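Local coordinates for protein molinate hydrolase (Gulosibacter molinativorax, PDB 4UB9) that is a zinc-binding hydrolase of the amidohydrolase family that breaks down the thiocarbamate herbicide molinate, at residues A[103-115]-A[180-192]. Numbering follows the deposited sequence.
Sequences GIMMMGRGGIEYL and PFTGDFMRPSMQA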
loop_
_atom_site.group_PDB
_atom_site.type_symbol
_atom_site.label_atom_id
_atom_site.label_comp_id
_atom_site.label_asym_id
_atom_site.label_seq_id
_atom_site.Cartn_x
_atom_site.Cartn_y
_atom_site.Cartn_z
ATOM N N GLY A 103 0.314 12.813 -19.962
ATOM C CA GLY A 103 1.286 12.429 -18.943
ATOM C C GLY A 103 0.942 12.848 -17.536
ATOM O O GLY A 103 1.286 12.144 -16.555
ATOM N N ILE A 104 0.299 13.999 -17.404
ATOM C CA ILE A 104 -0.090 14.494 -16.065
ATOM C C ILE A 104 -1.054 13.501 -15.454
ATOM O O ILE A 104 -0.939 13.138 -14.286
ATOM C CB ILE A 104 -0.743 15.896 -16.119
ATOM C CG1 ILE A 104 0.341 16.926 -16.389
ATOM C CG2 ILE A 104 -1.491 16.221 -14.835
ATOM C CD1 ILE A 104 1.224 17.254 -15.208
ATOM N N MET A 105 -1.995 13.043 -16.257
ATOM C CA MET A 105 -2.914 11.973 -15.818
ATOM C C MET A 105 -2.151 10.795 -15.256
ATOM O O MET A 105 -2.435 10.300 -14.184
ATOM C CB MET A 105 -3.780 11.503 -16.969
ATOM C CG MET A 105 -4.965 10.622 -16.547
ATOM S SD MET A 105 -5.832 10.074 -18.045
ATOM C CE MET A 105 -4.560 8.919 -18.548
ATOM N N MET A 106 -1.161 10.348 -15.994
ATOM C CA MET A 106 -0.376 9.156 -15.580
ATOM C C MET A 106 0.395 9.337 -14.287
ATOM O O MET A 106 0.829 8.385 -13.706
ATOM C CB MET A 106 0.563 8.734 -16.696
ATOM C CG MET A 106 -0.204 8.161 -17.872
ATOM S SD MET A 106 0.937 8.002 -19.226
ATOM C CE MET A 106 -0.120 8.285 -20.618
ATOM N N MET A 107 0.541 10.566 -13.813
ATOM C CA MET A 107 1.148 10.794 -12.491
ATOM C C MET A 107 0.211 10.519 -11.335
ATOM O O MET A 107 0.608 10.599 -10.158
ATOM C CB MET A 107 1.659 12.225 -12.369
ATOM C CG MET A 107 2.762 12.561 -13.366
ATOM S SD MET A 107 3.712 14.023 -12.883
ATOM C CE MET A 107 2.408 15.207 -12.802
ATOM N N GLY A 108 -1.017 10.170 -11.668
ATOM C CA GLY A 108 -2.002 9.757 -10.675
ATOM C C GLY A 108 -2.740 8.551 -11.168
ATOM O O GLY A 108 -2.144 7.628 -11.650
ATOM N N ARG A 109 -4.061 8.584 -11.066
ATOM C CA ARG A 109 -4.919 7.499 -11.517
ATOM C C ARG A 109 -5.130 7.550 -13.014
ATOM O O ARG A 109 -5.149 8.621 -13.583
ATOM C CB ARG A 109 -6.298 7.601 -10.911
ATOM C CG ARG A 109 -6.319 7.747 -9.435
ATOM C CD ARG A 109 -7.693 8.150 -8.900
ATOM N NE ARG A 109 -7.589 8.159 -7.456
ATOM C CZ ARG A 109 -7.833 7.096 -6.701
ATOM N NH1 ARG A 109 -8.261 5.967 -7.253
ATOM N NH2 ARG A 109 -7.633 7.144 -5.377
ATOM N N GLY A 110 -5.341 6.390 -13.621
ATOM C CA GLY A 110 -5.825 6.342 -15.003
ATOM C C GLY A 110 -4.884 5.761 -16.030
ATOM O O GLY A 110 -5.307 5.431 -17.153
ATOM N N GLY A 111 -3.600 5.712 -15.696
ATOM C CA GLY A 111 -2.572 5.265 -16.662
ATOM C C GLY A 111 -2.871 3.909 -17.279
ATOM O O GLY A 111 -2.756 3.714 -18.489
ATOM N N ILE A 112 -3.277 2.963 -16.439
ATOM C CA ILE A 112 -3.472 1.613 -16.907
ATOM C C ILE A 112 -4.628 1.584 -17.886
ATOM O O ILE A 112 -4.480 1.096 -19.006
ATOM C CB ILE A 112 -3.747 0.633 -15.796
ATOM C CG1 ILE A 112 -2.549 0.519 -14.853
ATOM C CG2 ILE A 112 -4.010 -0.760 -16.383
ATOM C CD1 ILE A 112 -2.875 -0.190 -13.567
ATOM N N GLU A 113 -5.770 2.086 -17.434
ATOM C CA GLU A 113 -7.012 2.000 -18.208
ATOM C C GLU A 113 -6.887 2.738 -19.518
ATOM O O GLU A 113 -7.250 2.225 -20.577
ATOM C CB GLU A 113 -8.241 2.486 -17.427
ATOM C CG GLU A 113 -8.185 3.934 -16.957
ATOM C CD GLU A 113 -9.121 4.215 -15.786
ATOM O OE1 GLU A 113 -10.303 4.595 -16.020
ATOM O OE2 GLU A 113 -8.661 4.122 -14.619
ATOM N N TYR A 114 -6.264 3.894 -19.479
ATOM C CA TYR A 114 -6.055 4.676 -20.705
ATOM C C TYR A 114 -5.120 3.978 -21.709
ATOM O O TYR A 114 -5.428 3.848 -22.893
ATOM C CB TYR A 114 -5.479 6.002 -20.288
ATOM C CG TYR A 114 -5.051 7.014 -21.338
ATOM C CD1 TYR A 114 -5.991 7.853 -21.975
ATOM C CD2 TYR A 114 -3.720 7.245 -21.598
ATOM C CE1 TYR A 114 -5.594 8.843 -22.859
ATOM C CE2 TYR A 114 -3.313 8.255 -22.485
ATOM C CZ TYR A 114 -4.253 9.023 -23.119
ATOM O OH TYR A 114 -3.831 10.000 -23.974
ATOM N N LEU A 115 -3.968 3.521 -21.239
ATOM C CA LEU A 115 -3.023 2.910 -22.189
ATOM C C LEU A 115 -3.529 1.572 -22.730
ATOM O O LEU A 115 -3.214 1.199 -23.862
ATOM C CB LEU A 115 -1.640 2.760 -21.570
ATOM C CG LEU A 115 -0.944 4.127 -21.343
ATOM C CD1 LEU A 115 0.342 3.984 -20.533
ATOM C CD2 LEU A 115 -0.630 4.792 -22.653
ATOM N N PRO A 180 6.040 5.472 -17.488
ATOM C CA PRO A 180 4.839 5.673 -16.642
ATOM C C PRO A 180 4.591 4.597 -15.614
ATOM O O PRO A 180 3.804 4.821 -14.705
ATOM C CB PRO A 180 3.688 5.722 -17.646
ATOM C CG PRO A 180 4.226 5.025 -18.873
ATOM C CD PRO A 180 5.694 5.320 -18.908
ATOM N N PHE A 181 5.253 3.451 -15.701
ATOM C CA PHE A 181 5.049 2.410 -14.652
ATOM C C PHE A 181 6.313 2.206 -13.801
ATOM O O PHE A 181 6.576 1.179 -13.246
ATOM C CB PHE A 181 4.478 1.169 -15.254
ATOM C CG PHE A 181 3.191 1.447 -15.944
ATOM C CD1 PHE A 181 2.110 1.898 -15.209
ATOM C CD2 PHE A 181 3.086 1.397 -17.333
ATOM C CE1 PHE A 181 0.928 2.239 -15.848
ATOM C CE2 PHE A 181 1.918 1.742 -17.954
ATOM C CZ PHE A 181 0.837 2.154 -17.206
ATOM N N THR A 182 6.941 3.326 -13.588
ATOM C CA THR A 182 8.217 3.473 -12.936
ATOM C C THR A 182 7.978 4.343 -11.687
ATOM O O THR A 182 6.907 4.878 -11.486
ATOM C CB THR A 182 9.085 4.191 -13.979
ATOM O OG1 THR A 182 9.937 3.254 -14.608
ATOM C CG2 THR A 182 9.789 5.299 -13.455
ATOM N N GLY A 183 8.985 4.487 -10.858
ATOM C CA GLY A 183 8.912 5.353 -9.675
ATOM C C GLY A 183 8.608 6.802 -9.966
ATOM O O GLY A 183 8.055 7.542 -9.121
ATOM N N ASP A 184 9.052 7.224 -11.124
ATOM C CA ASP A 184 8.768 8.565 -11.610
ATOM C C ASP A 184 7.264 8.949 -11.746
ATOM O O ASP A 184 6.940 10.123 -11.835
ATOM C CB ASP A 184 9.492 8.785 -12.916
ATOM C CG ASP A 184 11.001 8.863 -12.732
ATOM O OD1 ASP A 184 11.463 9.578 -11.864
ATOM O OD2 ASP A 184 11.732 8.247 -13.482
ATOM N N PHE A 185 6.366 7.970 -11.739
ATOM C CA PHE A 185 4.941 8.256 -11.801
ATOM C C PHE A 185 4.176 7.586 -10.682
ATOM O O PHE A 185 2.991 7.576 -10.688
ATOM C CB PHE A 185 4.371 7.804 -13.133
ATOM C CG PHE A 185 4.858 8.611 -14.301
ATOM C CD1 PHE A 185 6.134 8.429 -14.795
ATOM C CD2 PHE A 185 4.022 9.538 -14.914
ATOM C CE1 PHE A 185 6.560 9.131 -15.903
ATOM C CE2 PHE A 185 4.444 10.261 -16.000
ATOM C CZ PHE A 185 5.731 10.078 -16.493
ATOM N N MET A 186 4.864 7.103 -9.682
ATOM C CA MET A 186 4.191 6.577 -8.526
ATOM C C MET A 186 3.834 7.635 -7.489
ATOM O O MET A 186 4.389 8.733 -7.472
ATOM C CB MET A 186 5.081 5.554 -7.838
ATOM C CG MET A 186 5.071 4.198 -8.502
ATOM S SD MET A 186 6.354 3.077 -7.845
ATOM C CE MET A 186 6.459 3.439 -6.117
ATOM N N ARG A 187 2.914 7.261 -6.610
ATOM C CA ARG A 187 2.705 7.941 -5.316
ATOM C C ARG A 187 2.733 6.890 -4.250
ATOM O O ARG A 187 2.528 5.729 -4.536
ATOM C CB ARG A 187 1.361 8.698 -5.265
ATOM C CG ARG A 187 1.180 9.631 -6.448
ATOM C CD ARG A 187 0.061 10.609 -6.191
ATOM N NE ARG A 187 -0.290 11.290 -7.419
ATOM C CZ ARG A 187 -1.384 12.018 -7.600
ATOM N NH1 ARG A 187 -2.219 12.233 -6.600
ATOM N NH2 ARG A 187 -1.636 12.538 -8.798
ATOM N N PRO A 188 2.928 7.286 -2.999
ATOM C CA PRO A 188 2.984 6.299 -1.943
ATOM C C PRO A 188 1.821 5.306 -1.963
ATOM O O PRO A 188 2.037 4.113 -1.797
ATOM C CB PRO A 188 2.937 7.152 -0.656
ATOM C CG PRO A 188 3.535 8.470 -1.068
ATOM C CD PRO A 188 2.993 8.667 -2.464
ATOM N N SER A 189 0.611 5.794 -2.167
ATOM C CA SER A 189 -0.530 4.900 -2.199
ATOM C C SER A 189 -0.980 4.519 -3.643
ATOM O O SER A 189 -1.944 3.768 -3.805
ATOM C CB SER A 189 -1.706 5.541 -1.497
ATOM O OG SER A 189 -2.168 6.584 -2.343
ATOM N N MET A 190 -0.284 5.008 -4.659
ATOM C CA MET A 190 -0.589 4.660 -6.032
ATOM C C MET A 190 0.587 3.991 -6.719
ATOM O O MET A 190 1.543 4.643 -7.132
ATOM C CB MET A 190 -0.920 5.882 -6.837
ATOM C CG MET A 190 -2.137 6.613 -6.351
ATOM S SD MET A 190 -2.551 7.921 -7.530
ATOM C CE MET A 190 -3.729 8.745 -6.438
ATOM N N GLN A 191 0.482 2.691 -6.910
ATOM C CA GLN A 191 1.558 1.912 -7.488
ATOM C C GLN A 191 0.976 0.969 -8.519
ATOM O O GLN A 191 0.646 -0.203 -8.229
ATOM C CB GLN A 191 2.288 1.135 -6.377
ATOM C CG GLN A 191 2.986 2.012 -5.346
ATOM C CD GLN A 191 3.616 1.239 -4.177
ATOM O OE1 GLN A 191 3.665 1.729 -3.034
ATOM N NE2 GLN A 191 3.994 0.025 -4.429
ATOM N N ALA A 192 0.877 1.469 -9.718
ATOM C CA ALA A 192 0.215 0.727 -10.787
ATOM C C ALA A 192 0.731 -0.687 -11.004
ATOM O O ALA A 192 -0.048 -1.619 -11.272
ATOM C CB ALA A 192 0.312 1.496 -12.058
HETATM O O HOH W 1 3.591 10.679 -9.686
#
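Beside the zinc site of this amidohydrolase barrel, the loop 180-192 that follows strand 174-175 packs on the turn and helix start of 103-115, with Phe185 lying against Met107. Met107 CG meets Phe185 CD2 at 3.6 Å, while Gly103 O and Met106 O come to the edge of the ring near its plane. The carbonyl of Met107 is held by Arg187, whose extended side chain grips it side-on: Arg187 NE bonds Met107 O at 3.0 Å, and NH2 adds a longer bond at 3.3 Å from above the carbonyl plane. A water lies within hydrogen-bonding distance of Met107 O and Met186 O and bridges the two carbonyls. A leucine in place of Arg187 offers no N-H to Met107 O, and the turn would probably be tied less firmly to the loop. Met190 SD sits above one face of the Arg187 guanidinium, offset toward its rim, and touches Gly108 CA at 3.7 Å. Further along, Leu115 CD1 packs on Phe181 CE2 at 3.8 Å, and Ile112 CD1 on Ala192 CB at 3.9 Å. Phe181 and Pro180 rest on helix 198-209, Arg109 touches helix 379-383, and Ile112 meets Ile112 of the second subunit.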